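Local structure of aspartate aminotransferase, cytoplasmic (Schizosaccharomyces pombe 972h-, 6JPK) at residues W202-F206 against W235-F240; I174-P178 against S208-H214; V33-V37 against H375-S379; R331-R335 against D348-I354; V100-Q104 against L281-C285. The protein catalyses the pyridoxal phosphate-dependent, reversible transfer of the amino group of L-aspartate to 2-oxoglutarate, giving oxaloacetate and L-glutamate. The protein carries 1 engineered substitution. All blocks are in the same frame, centred on the assembly; numbering follows the deposited sequence.

Contact 1 of 5, residues W202-F206 against W235-F240; sequences WLSIF and WALNEF
Two helices of the large, cofactor-binding domain of this aminotransferase, 199-211 and 235-241, pack here through aromatic rings, Trp202 and Phe206 facing Trp235, Ala236 and Phe240. The short segments cross at -43° with their axes 11.0 Å apart, a separation spanned by bulky side chains. The methyl of Ala236 is the small partner: its CB stands over one face of the Trp202 indole, 4.1 Å from the centroid of the five-membered ring, which makes a CH-pi contact. The Trp202 and Trp235 side chains run alongside one another with opposite headings, and Trp202 CB lies in the plane of the Trp235 ring at its edge, 3.7 Å from CZ3. One turn further along, Phe240 has its CG anti to the backbone N (chi1 -168°) and turns a ring edge toward the face of Phe206. The planes of this edge-to-face pair stand at 61°, with Phe206 CD1 3.7 Å from Phe240 CD1. Across the other face of Phe206 lies Trp202 O, so the ring is sandwiched between Phe240 and a backbone oxygen near its rim. At the outer margin, Leu203 CD2 rests 3.7 Å from Glu239 CG, while the Glu239 carboxylate is salt-bridged to Lys242. Inward, Phe206 and Phe240 reach Phe218 and Val216 of strand 215-220. Apolar and ring contacts dominate, with no hydrogen bond between the segments, although Phe206 also touches Ala236 O; the fit rests largely on shape.

Contact 2 of 5, residues I174-P178 against S208-H214; sequences IKSAP and SLLSRKH
Two backbone carbonyls at the end of helix 167-176, Ile174 O and Ala177 O, are gripped by the side chains of His214 and Arg212. His214 NE2 donates to Ile174 O at 3.0 Å and 172°, in the carbonyl plane on a lone pair and in its own ring plane. Arg212 takes Ala177 O side-on with two nitrogens, NH2 at 2.8 Å and the more bent NE at 3.2 Å. NH2 comes from above the carbonyl plane. Lys175 O lies over a guanidinium face, at too poor an angle for a hydrogen bond. The Arg212 chain folds at chi2 (-61°) and chi3 (-81°), curling back over the helix end. Alongside these bonds, Ile174 CG2 packs 3.7 Å from Ser208 CB. A lysine in place of Arg212 would probably lose the two-nitrogen grip, leaving Ala177 O at most one, less directed donor. Further out, a Schellman motif at Lys213 ends helix 199-211 and delivers His214, one ring face against Arg212 CB. His214 ND1 meets Ser181 N in a weak hydrogen bond, and His214 O binds Tyr4 OH of the second subunit. NE2 donating and ND1 accepting would suit a neutral imidazole tying the two helix ends together.

Contact 3 of 5, residues V33-V37 against H375-S379; sequences VNMSV and HLYFS
Bends at chi2 (141°) and chi3 (74°) swing the thioether of Met35 toward Phe378, whose CG sits between its backbone N and carbonyl carbon (chi1 57°), so that the two side chains run side by side. Met35 CE comes over one face of the phenyl ring, and SD lies 5.3 Å from the ring centroid in an oblique Met-aromatic contact. Met35 SD also touches Leu376 CB at 4.1 Å. Val33 and Leu376 point the same way from a parallel bridge and meet through Val33 CB and Leu376 CD2. The backbone evidence for parallel pairing is three bonds: Val33 N to His375 O at 3.0 Å, Tyr377 N to Val33 O at 3.0 Å, and Met35 N to Tyr377 O at 2.8 Å. Beyond Asn34 the first strand turns. Asn34 OD1 accepts both Ser36 N, which closes an Asx turn, and Ser36 OG at 2.7 Å, the hydroxyl arriving in the carbonyl plane on a lone pair. One water then bridges Met35 O and Ser379 N where the strands part. Tyr377 OH and His375 ND1 both bind Asp27, and Met35 packs against helix 394-407. This is a two-stranded parallel sheet of the small domain, joining N- and C-terminal parts of the chain. It lies beside the substrate site: the Ser36 side chain is about 4 Å from that of Arg383, which probably binds aspartate.

Contact 4 of 5, residues R331-R335 against D348-I354; sequences RKRLR and DHITQQI
Hydrogen bonds join Arg331 to the turn of Ile350 and Gln353. Its chain runs extended from CG to NE, and NH1 donates to Ile350 O at 2.8 Å, in the carbonyl plane on a lone pair. A weak bond of 3.4 Å links the same NH1 to Gln353 OE1, the amide plane standing at 90° to the guanidinium, while Gln353 O and Ile354 N lie over a guanidinium face. NH2 goes on to Gly355 O and Phe357 O, so NH1 and NH2 of this buried group are met mainly by backbone oxygens. An alanine at Arg331 would probably leave Ile350 O and these carbonyls without their donor and open a gap beside Gln353. The salt bridge is Arg335 with Asp348: NE and NH2 both reach OD2 at 3.1 Å, side-on in the guanidinium plane and from the same face of the carboxylate. Apolar packing fills the middle, with Thr351 CG2 3.8 Å from Arg335 CB and Leu334 CD2 4.3 Å from Ile350 CG2. Leu334 also touches helix 394-407, and Ser358 and Phe359 fix Gln353. The arrangement belongs to the small domain of these aminotransferases, where short helix 349-352 and the strand after it are pinned onto long helix 310-340.

Contact 5 of 5, residues V100-Q104 against L281-C285; sequences VASMQ and LSQLC
Leu281 O accepts the backbone N of Cys285 at 3.0 Å, the helical bond that sets these two residues one turn apart on the side of helix 274-289 facing strand 100-106. Between them and Leu284 lodges the side chain of Met103. Its chain is bent at chi2 (-96°) and chi3 (-51°), which lays the thioether across the helix surface: Met103 SD lies 3.8 Å from Leu281 CD1 and 3.9 Å from Cys285 SG, Met103 CG meets Leu284 CD1 at 3.9 Å, and the terminal CE comes 3.5 Å from Leu284 O. Two residues earlier on the strand, Ala101 CB packs against Leu281 CB at 3.9 Å, its small methyl allowing the backbones to approach to 5.5 Å between Ala101 CA and Leu281 CA. No hydrogen bond links strand and helix; the side chains meet through apolar and sulfur atoms, with two backbone oxygens touched by carbon. Strand and helix run nearly parallel, their N-to-C directions 16° apart and their short axes 9.0 Å apart at closest approach. Ser102 points the other way and bonds to His268. Strand 100-106 is an outermost strand of the large mixed sheet, hydrogen-bonded to strand 264-270 through Ala101 with Tyr269 and Met103 with Met267. Helix 107-127 adds Leu114 against Met103, helix 77-87 meets Ser102, and Ser282 and Gln283, on the helix, bind Ala12 and Glu10 of the second subunit.

How the contacts relate
Contacts 1 and 2 share helix 199-211 and touch through Ile205 with Ile174 and Phe240 with Leu210; their centres are 14 Å apart and their segments alternate along the chain. Both are nested in the loop closed by contact 5, whose centre is 24 Å from that of contact 1; contacts 1 and 2 pack helices beside the large mixed sheet, while contact 5 includes its edge strand 100-106. Contacts 2 and 5 also touch the second subunit. Contacts 3 and 4 belong to the small domain, with centres 18 Å apart, and helix 394-407 packs against both. Contact 3 encloses the others, since it joins residues 33-37 to 375-379. Its centre lies 39 Å from that of contact 5, so the five sample both domains.

Contact 1 of 5, residues W202-F206 against W235-F240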
# COMPACT_ATOMS: atom_id res chain seq x y z
N TRP A 202 15.65 30.11 2.98
CA TRP A 202 15.44 29.13 1.91
C TRP A 202 16.26 29.46 0.68
O TRP A 202 16.84 28.56 0.05
CB TRP A 202 13.96 29.07 1.52
CG TRP A 202 13.11 28.07 2.25
CD1 TRP A 202 11.97 28.33 2.94
CD2 TRP A 202 13.31 26.66 2.30
NE1 TRP A 202 11.44 27.15 3.44
CE2 TRP A 202 12.25 26.12 3.06
CE3 TRP A 202 14.29 25.79 1.78
CZ2 TRP A 202 12.15 24.75 3.32
CZ3 TRP A 202 14.17 24.45 2.04
CH2 TRP A 202 13.11 23.93 2.81
N LEU A 203 16.28 30.74 0.28
CA LEU A 203 17.01 31.12 -0.92
C LEU A 203 18.50 30.81 -0.77
O LEU A 203 19.14 30.32 -1.71
CB LEU A 203 16.80 32.61 -1.21
CG LEU A 203 15.37 33.04 -1.55
CD1 LEU A 203 15.34 34.55 -1.77
CD2 LEU A 203 14.85 32.30 -2.78
N SER A 204 19.06 31.09 0.40
CA SER A 204 20.45 30.74 0.66
C SER A 204 20.65 29.22 0.71
O SER A 204 21.67 28.71 0.24
CB SER A 204 20.89 31.40 1.97
OG SER A 204 22.11 30.86 2.44
N ILE A 205 19.68 28.48 1.26
CA ILE A 205 19.75 27.02 1.24
C ILE A 205 19.77 26.50 -0.19
O ILE A 205 20.57 25.63 -0.55
CB ILE A 205 18.59 26.42 2.05
CG1 ILE A 205 18.81 26.62 3.55
CG2 ILE A 205 18.43 24.93 1.76
CD1 ILE A 205 17.55 26.36 4.37
N PHE A 206 18.87 27.02 -1.04
CA PHE A 206 18.83 26.58 -2.44
C PHE A 206 20.14 26.88 -3.15
O PHE A 206 20.64 26.05 -3.92
CB PHE A 206 17.66 27.24 -3.17
CG PHE A 206 16.31 26.79 -2.70
CD1 PHE A 206 16.13 25.52 -2.16
CD2 PHE A 206 15.21 27.64 -2.80
CE1 PHE A 206 14.88 25.10 -1.74
CE2 PHE A 206 13.95 27.22 -2.37
CZ PHE A 206 13.79 25.95 -1.84
N TRP A 235 5.31 27.20 -1.28
CA TRP A 235 6.20 28.25 -1.78
C TRP A 235 7.60 27.72 -2.07
O TRP A 235 8.20 28.05 -3.10
CB TRP A 235 6.28 29.42 -0.79
CG TRP A 235 7.23 30.48 -1.28
CD1 TRP A 235 6.92 31.54 -2.09
CD2 TRP A 235 8.64 30.55 -1.04
NE1 TRP A 235 8.06 32.28 -2.35
CE2 TRP A 235 9.13 31.69 -1.71
CE3 TRP A 235 9.54 29.76 -0.31
CZ2 TRP A 235 10.49 32.06 -1.69
CZ3 TRP A 235 10.90 30.14 -0.29
CH2 TRP A 235 11.35 31.28 -0.97
N ALA A 236 8.15 26.90 -1.16
CA ALA A 236 9.53 26.43 -1.33
C ALA A 236 9.67 25.55 -2.56
O ALA A 236 10.66 25.67 -3.30
CB ALA A 236 9.98 25.67 -0.08
N LEU A 237 8.70 24.65 -2.79
CA LEU A 237 8.65 23.84 -4.00
C LEU A 237 8.70 24.69 -5.25
O LEU A 237 9.45 24.41 -6.19
CB LEU A 237 7.36 23.02 -4.03
CG LEU A 237 7.39 21.56 -3.66
CD1 LEU A 237 7.89 21.45 -2.24
CD2 LEU A 237 5.97 21.02 -3.81
N ASN A 238 7.83 25.70 -5.31
CA ASN A 238 7.73 26.50 -6.52
C ASN A 238 8.92 27.42 -6.69
O ASN A 238 9.29 27.77 -7.82
CB ASN A 238 6.41 27.27 -6.51
CG ASN A 238 5.23 26.35 -6.83
OD1 ASN A 238 5.00 25.99 -7.98
ND2 ASN A 238 4.51 25.94 -5.80
N GLU A 239 9.55 27.83 -5.59
CA GLU A 239 10.77 28.61 -5.73
C GLU A 239 11.88 27.76 -6.34
O GLU A 239 12.64 28.24 -7.20
CB GLU A 239 11.20 29.16 -4.37
CG GLU A 239 12.19 30.31 -4.47
CD GLU A 239 11.59 31.58 -5.10
OE1 GLU A 239 10.33 31.70 -5.22
OE2 GLU A 239 12.38 32.47 -5.48
N PHE A 240 11.97 26.49 -5.92
CA PHE A 240 13.02 25.63 -6.44
C PHE A 240 12.87 25.38 -7.93
O PHE A 240 13.87 25.19 -8.63
CB PHE A 240 13.06 24.30 -5.66
CG PHE A 240 14.28 23.48 -5.93
CD1 PHE A 240 15.50 23.83 -5.37
CD2 PHE A 240 14.23 22.36 -6.75
CE1 PHE A 240 16.65 23.09 -5.63
CE2 PHE A 240 15.37 21.61 -7.01
CZ PHE A 240 16.58 21.97 -6.45

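Contact 2 of 5, residues I174-P178 against S208-H214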
# COMPACT_ATOMS: atom_id res chain seq x y z
N ILE A 174 25.40 21.45 4.21
CA ILE A 174 25.17 21.44 2.77
C ILE A 174 26.47 21.69 2.02
O ILE A 174 26.79 20.99 1.05
CB ILE A 174 24.09 22.46 2.38
CG1 ILE A 174 22.72 22.02 2.90
CG2 ILE A 174 24.07 22.64 0.84
CD1 ILE A 174 21.64 23.08 2.80
N LYS A 175 27.26 22.67 2.47
CA LYS A 175 28.47 23.01 1.73
C LYS A 175 29.54 21.92 1.84
O LYS A 175 30.30 21.73 0.89
CB LYS A 175 29.02 24.34 2.21
CG LYS A 175 28.10 25.52 2.00
CD LYS A 175 28.65 26.74 2.73
CE LYS A 175 27.94 28.02 2.31
NZ LYS A 175 28.19 29.13 3.26
N SER A 176 29.61 21.21 2.96
CA SER A 176 30.69 20.24 3.14
C SER A 176 30.32 18.83 2.69
O SER A 176 31.21 17.99 2.55
CB SER A 176 31.12 20.20 4.62
OG SER A 176 30.04 19.78 5.43
N ALA A 177 29.04 18.54 2.48
CA ALA A 177 28.64 17.22 2.04
C ALA A 177 29.19 16.96 0.64
O ALA A 177 29.32 17.89 -0.16
CB ALA A 177 27.11 17.08 2.03
N PRO A 178 29.56 15.71 0.34
CA PRO A 178 30.05 15.38 -1.01
C PRO A 178 29.08 15.84 -2.08
O PRO A 178 27.86 15.77 -1.91
CB PRO A 178 30.17 13.86 -0.97
CG PRO A 178 30.40 13.53 0.50
CD PRO A 178 29.55 14.54 1.24
N SER A 208 23.20 27.04 -1.99
CA SER A 208 24.27 26.12 -1.63
C SER A 208 23.98 24.70 -2.12
O SER A 208 24.91 23.99 -2.53
CB SER A 208 24.50 26.14 -0.13
OG SER A 208 25.07 27.38 0.27
N LEU A 209 22.71 24.28 -2.10
CA LEU A 209 22.35 22.98 -2.66
C LEU A 209 22.72 22.89 -4.14
O LEU A 209 23.24 21.86 -4.59
CB LEU A 209 20.85 22.70 -2.48
CG LEU A 209 20.31 22.37 -1.09
CD1 LEU A 209 18.78 22.55 -1.07
CD2 LEU A 209 20.66 20.94 -0.68
N LEU A 210 22.46 23.95 -4.91
CA LEU A 210 22.82 23.93 -6.33
C LEU A 210 24.33 24.02 -6.53
O LEU A 210 24.87 23.37 -7.43
CB LEU A 210 22.13 25.06 -7.07
CG LEU A 210 20.62 25.16 -6.83
CD1 LEU A 210 20.19 26.56 -7.13
CD2 LEU A 210 19.85 24.17 -7.66
N SER A 211 25.01 24.83 -5.72
CA SER A 211 26.46 24.95 -5.84
C SER A 211 27.16 23.61 -5.62
O SER A 211 28.21 23.34 -6.23
CB SER A 211 26.99 25.99 -4.85
OG SER A 211 28.37 26.19 -5.04
N ARG A 212 26.60 22.76 -4.76
CA ARG A 212 27.15 21.43 -4.51
C ARG A 212 26.50 20.35 -5.35
O ARG A 212 26.85 19.17 -5.20
CB ARG A 212 27.01 21.08 -3.02
CG ARG A 212 27.87 21.93 -2.10
CD ARG A 212 29.35 21.78 -2.43
NE ARG A 212 29.91 20.56 -1.83
CZ ARG A 212 31.15 20.12 -2.03
NH1 ARG A 212 31.99 20.79 -2.83
NH2 ARG A 212 31.56 19.01 -1.43
N LYS A 213 25.56 20.71 -6.23
CA LYS A 213 24.94 19.78 -7.17
C LYS A 213 24.23 18.63 -6.45
O LYS A 213 24.21 17.50 -6.95
CB LYS A 213 25.97 19.22 -8.17
CG LYS A 213 26.89 20.28 -8.77
CD LYS A 213 27.82 19.67 -9.82
CE LYS A 213 28.95 20.63 -10.19
NZ LYS A 213 28.42 21.93 -10.68
N HIS A 214 23.66 18.91 -5.28
CA HIS A 214 22.93 17.90 -4.54
C HIS A 214 21.61 17.59 -5.23
O HIS A 214 21.07 18.41 -5.97
CB HIS A 214 22.67 18.36 -3.10
CG HIS A 214 23.91 18.56 -2.28
ND1 HIS A 214 24.99 17.70 -2.34
CD2 HIS A 214 24.24 19.52 -1.39
CE1 HIS A 214 25.93 18.12 -1.51
NE2 HIS A 214 25.49 19.22 -0.92

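Contact 3 of 5, residues V33-V37 against H375-S379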
# COMPACT_ATOMS: atom_id res chain seq x y z
N VAL A 33 -3.98 13.92 29.51
CA VAL A 33 -4.01 14.45 28.15
C VAL A 33 -2.99 13.67 27.32
O VAL A 33 -1.85 13.49 27.75
CB VAL A 33 -3.69 15.96 28.10
CG1 VAL A 33 -3.81 16.51 26.65
CG2 VAL A 33 -4.59 16.75 29.06
N ASN A 34 -3.40 13.21 26.14
CA ASN A 34 -2.48 12.58 25.19
C ASN A 34 -2.00 13.66 24.23
O ASN A 34 -2.74 14.09 23.34
CB ASN A 34 -3.13 11.42 24.44
CG ASN A 34 -2.13 10.64 23.60
OD1 ASN A 34 -1.02 11.11 23.34
ND2 ASN A 34 -2.51 9.44 23.19
N MET A 35 -0.76 14.10 24.40
CA MET A 35 -0.19 15.11 23.52
C MET A 35 0.77 14.51 22.51
O MET A 35 1.68 15.20 22.04
CB MET A 35 0.48 16.21 24.33
CG MET A 35 -0.51 17.26 24.80
SD MET A 35 -0.09 17.78 26.45
CE MET A 35 1.35 18.78 26.13
N SER A 36 0.59 13.25 22.16
CA SER A 36 1.41 12.62 21.15
C SER A 36 0.60 12.17 19.94
O SER A 36 1.16 11.51 19.05
CB SER A 36 2.16 11.42 21.75
OG SER A 36 1.24 10.40 22.09
N VAL A 37 -0.68 12.52 19.87
CA VAL A 37 -1.54 12.03 18.79
C VAL A 37 -1.12 12.70 17.49
O VAL A 37 -1.06 13.93 17.38
CB VAL A 37 -3.04 12.28 19.10
CG1 VAL A 37 -3.41 11.73 20.47
CG2 VAL A 37 -3.44 13.76 19.01
N HIS A 375 -0.10 14.31 34.38
CA HIS A 375 -0.67 13.26 33.53
C HIS A 375 -0.73 13.69 32.07
O HIS A 375 -1.68 13.38 31.35
CB HIS A 375 -2.05 12.86 34.06
CG HIS A 375 -2.05 12.59 35.53
ND1 HIS A 375 -1.67 11.38 36.06
CD2 HIS A 375 -2.27 13.41 36.58
CE1 HIS A 375 -1.71 11.45 37.38
NE2 HIS A 375 -2.07 12.67 37.72
N LEU A 376 0.30 14.43 31.64
CA LEU A 376 0.49 14.79 30.24
C LEU A 376 1.44 13.79 29.61
O LEU A 376 2.53 13.56 30.14
CB LEU A 376 1.08 16.19 30.09
CG LEU A 376 0.42 17.31 30.88
CD1 LEU A 376 1.08 18.60 30.48
CD2 LEU A 376 -1.08 17.35 30.61
N TYR A 377 1.04 13.24 28.46
CA TYR A 377 1.78 12.18 27.78
C TYR A 377 2.31 12.71 26.45
O TYR A 377 1.54 12.96 25.52
CB TYR A 377 0.90 10.94 27.63
CG TYR A 377 0.70 10.28 28.98
CD1 TYR A 377 -0.26 10.75 29.89
CD2 TYR A 377 1.52 9.23 29.37
CE1 TYR A 377 -0.40 10.15 31.14
CE2 TYR A 377 1.39 8.64 30.58
CZ TYR A 377 0.44 9.09 31.47
OH TYR A 377 0.36 8.47 32.69
N PHE A 378 3.63 12.89 26.36
CA PHE A 378 4.28 13.34 25.14
C PHE A 378 5.75 12.91 25.18
O PHE A 378 6.24 12.40 26.19
CB PHE A 378 4.11 14.86 24.92
CG PHE A 378 4.62 15.75 26.05
CD1 PHE A 378 3.92 15.87 27.24
CD2 PHE A 378 5.77 16.52 25.88
CE1 PHE A 378 4.38 16.71 28.26
CE2 PHE A 378 6.22 17.37 26.89
CZ PHE A 378 5.53 17.46 28.08
N SER A 379 6.43 13.12 24.05
CA SER A 379 7.75 12.55 23.83
C SER A 379 8.81 13.19 24.72
O SER A 379 8.76 14.39 25.02
CB SER A 379 8.17 12.72 22.37
OG SER A 379 7.14 12.34 21.47
O HOH W 1 4.62 13.97 21.68

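Contact 4 of 5, residues R331-R335 against D348-I354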
# COMPACT_ATOMS: atom_id res chain seq x y z
N ARG A 331 -1.74 27.46 19.94
CA ARG A 331 -0.37 27.94 20.13
C ARG A 331 -0.36 29.28 20.84
O ARG A 331 0.44 29.51 21.76
CB ARG A 331 0.34 28.05 18.79
CG ARG A 331 0.70 26.72 18.13
CD ARG A 331 1.36 26.96 16.75
NE ARG A 331 1.82 25.71 16.14
CZ ARG A 331 2.93 25.07 16.50
NH1 ARG A 331 3.70 25.54 17.48
NH2 ARG A 331 3.28 23.94 15.90
N LYS A 332 -1.26 30.18 20.44
CA LYS A 332 -1.38 31.49 21.08
C LYS A 332 -1.82 31.36 22.53
O LYS A 332 -1.29 32.05 23.41
CB LYS A 332 -2.35 32.36 20.29
CG LYS A 332 -2.70 33.68 20.98
CD LYS A 332 -3.81 34.43 20.24
CE LYS A 332 -4.17 35.74 20.95
NZ LYS A 332 -5.39 36.39 20.40
N ARG A 333 -2.80 30.49 22.81
CA ARG A 333 -3.27 30.31 24.19
C ARG A 333 -2.14 29.79 25.07
O ARG A 333 -1.90 30.31 26.16
CB ARG A 333 -4.46 29.36 24.25
CG ARG A 333 -5.80 29.89 23.72
CD ARG A 333 -6.46 30.90 24.68
NE ARG A 333 -6.68 30.35 26.01
CZ ARG A 333 -7.67 29.51 26.31
NH1 ARG A 333 -8.53 29.13 25.37
NH2 ARG A 333 -7.80 29.05 27.56
N LEU A 334 -1.44 28.76 24.61
CA LEU A 334 -0.35 28.19 25.39
C LEU A 334 0.74 29.23 25.66
O LEU A 334 1.15 29.43 26.81
CB LEU A 334 0.23 26.97 24.66
CG LEU A 334 1.34 26.23 25.40
CD1 LEU A 334 0.87 25.81 26.80
CD2 LEU A 334 1.81 25.03 24.59
N ARG A 335 1.19 29.93 24.61
CA ARG A 335 2.22 30.95 24.79
C ARG A 335 1.74 32.08 25.70
O ARG A 335 2.47 32.52 26.59
CB ARG A 335 2.64 31.53 23.44
CG ARG A 335 3.69 32.65 23.55
CD ARG A 335 3.37 33.83 22.65
NE ARG A 335 4.28 34.96 22.83
CZ ARG A 335 3.97 36.09 23.46
NH1 ARG A 335 2.75 36.25 23.98
NH2 ARG A 335 4.86 37.06 23.58
N ASP A 348 8.25 32.50 22.58
CA ASP A 348 7.80 32.91 21.26
C ASP A 348 7.97 31.83 20.20
O ASP A 348 7.30 31.89 19.16
CB ASP A 348 8.52 34.19 20.83
CG ASP A 348 8.17 35.36 21.73
OD1 ASP A 348 9.04 35.80 22.52
OD2 ASP A 348 7.01 35.82 21.67
N HIS A 349 8.82 30.83 20.43
CA HIS A 349 8.93 29.73 19.47
C HIS A 349 7.62 28.97 19.35
O HIS A 349 7.33 28.42 18.29
CB HIS A 349 10.06 28.78 19.87
CG HIS A 349 9.90 28.17 21.24
ND1 HIS A 349 10.02 28.89 22.40
CD2 HIS A 349 9.63 26.89 21.61
CE1 HIS A 349 9.83 28.10 23.44
NE2 HIS A 349 9.60 26.87 22.99
N ILE A 350 6.81 28.95 20.41
CA ILE A 350 5.51 28.27 20.35
C ILE A 350 4.66 28.86 19.24
O ILE A 350 3.97 28.13 18.51
CB ILE A 350 4.78 28.35 21.70
CG1 ILE A 350 5.61 27.73 22.84
CG2 ILE A 350 3.43 27.65 21.59
CD1 ILE A 350 5.92 26.26 22.64
N THR A 351 4.65 30.19 19.09
CA THR A 351 3.84 30.80 18.04
C THR A 351 4.63 31.06 16.75
O THR A 351 4.01 31.33 15.71
CB THR A 351 3.19 32.10 18.55
OG1 THR A 351 4.20 32.98 19.05
CG2 THR A 351 2.18 31.80 19.68
N GLN A 352 5.97 30.93 16.76
CA GLN A 352 6.74 31.05 15.53
C GLN A 352 6.76 29.75 14.74
O GLN A 352 6.94 29.77 13.51
CB GLN A 352 8.18 31.49 15.84
CG GLN A 352 8.27 32.95 16.26
CD GLN A 352 9.57 33.28 16.96
OE1 GLN A 352 10.27 32.39 17.44
NE2 GLN A 352 9.88 34.56 17.03
N GLN A 353 6.57 28.62 15.41
CA GLN A 353 6.38 27.34 14.77
C GLN A 353 5.00 27.26 14.10
O GLN A 353 4.09 28.04 14.38
CB GLN A 353 6.54 26.21 15.79
CG GLN A 353 7.96 26.11 16.38
CD GLN A 353 7.98 25.31 17.68
OE1 GLN A 353 6.95 24.82 18.12
NE2 GLN A 353 9.15 25.19 18.29
N ILE A 354 4.85 26.26 13.23
CA ILE A 354 3.63 26.10 12.44
C ILE A 354 3.35 24.62 12.26
O ILE A 354 4.26 23.79 12.28
CB ILE A 354 3.75 26.83 11.08
CG1 ILE A 354 2.39 27.05 10.43
CG2 ILE A 354 4.68 26.07 10.14
CD1 ILE A 354 2.43 28.08 9.31

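Contact 5 of 5, residues V100-Q104 against L281-C285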
# COMPACT_ATOMS: atom_id res chain seq x y z
N VAL A 100 6.05 16.10 -15.49
CA VAL A 100 5.91 15.55 -14.13
C VAL A 100 5.48 14.09 -14.24
O VAL A 100 4.44 13.79 -14.84
CB VAL A 100 4.91 16.37 -13.28
CG1 VAL A 100 4.85 15.82 -11.85
CG2 VAL A 100 5.31 17.83 -13.25
N ALA A 101 6.29 13.19 -13.69
CA ALA A 101 5.92 11.78 -13.55
C ALA A 101 5.28 11.62 -12.18
O ALA A 101 5.94 11.83 -11.16
CB ALA A 101 7.14 10.87 -13.70
N SER A 102 3.99 11.29 -12.14
CA SER A 102 3.22 11.23 -10.90
C SER A 102 2.74 9.81 -10.68
O SER A 102 2.15 9.20 -11.58
CB SER A 102 2.03 12.19 -10.93
OG SER A 102 2.47 13.54 -11.13
N MET A 103 2.98 9.28 -9.48
CA MET A 103 2.57 7.94 -9.12
C MET A 103 1.75 8.02 -7.84
O MET A 103 2.28 8.37 -6.77
CB MET A 103 3.78 7.03 -8.92
CG MET A 103 4.59 6.82 -10.20
SD MET A 103 4.07 5.28 -11.00
CE MET A 103 4.22 4.20 -9.56
N GLN A 104 0.46 7.71 -7.94
CA GLN A 104 -0.35 7.59 -6.73
C GLN A 104 0.27 6.53 -5.84
O GLN A 104 0.68 5.46 -6.31
CB GLN A 104 -1.79 7.23 -7.09
CG GLN A 104 -2.71 7.03 -5.89
CD GLN A 104 -4.09 6.60 -6.30
OE1 GLN A 104 -4.54 6.86 -7.44
NE2 GLN A 104 -4.79 5.93 -5.38
N LEU A 281 9.11 7.36 -15.23
CA LEU A 281 7.78 6.83 -14.94
C LEU A 281 7.72 5.32 -15.19
O LEU A 281 7.19 4.57 -14.37
CB LEU A 281 6.71 7.56 -15.76
CG LEU A 281 5.27 7.11 -15.52
CD1 LEU A 281 4.84 7.36 -14.08
CD2 LEU A 281 4.35 7.83 -16.50
N SER A 282 8.28 4.86 -16.31
CA SER A 282 8.23 3.43 -16.62
C SER A 282 8.94 2.60 -15.55
O SER A 282 8.49 1.49 -15.22
CB SER A 282 8.85 3.17 -18.01
OG SER A 282 10.26 3.35 -18.01
N GLN A 283 10.04 3.11 -15.00
CA GLN A 283 10.76 2.39 -13.96
C GLN A 283 10.03 2.44 -12.62
O GLN A 283 10.10 1.48 -11.84
CB GLN A 283 12.17 2.94 -13.80
CG GLN A 283 13.03 2.73 -15.03
CD GLN A 283 13.22 1.26 -15.35
OE1 GLN A 283 13.07 0.40 -14.47
NE2 GLN A 283 13.53 0.97 -16.60
N LEU A 284 9.37 3.57 -12.32
CA LEU A 284 8.57 3.67 -11.10
C LEU A 284 7.42 2.67 -11.12
O LEU A 284 7.04 2.14 -10.08
CB LEU A 284 8.03 5.09 -10.94
CG LEU A 284 9.06 6.19 -10.65
CD1 LEU A 284 8.40 7.54 -10.79
CD2 LEU A 284 9.63 6.02 -9.24
N CYS A 285 6.86 2.42 -12.31
CA CYS A 285 5.79 1.43 -12.45
C CYS A 285 6.27 0.02 -12.15
O CYS A 285 5.51 -0.80 -11.63
CB CYS A 285 5.19 1.50 -13.86
SG CYS A 285 4.15 2.97 -14.12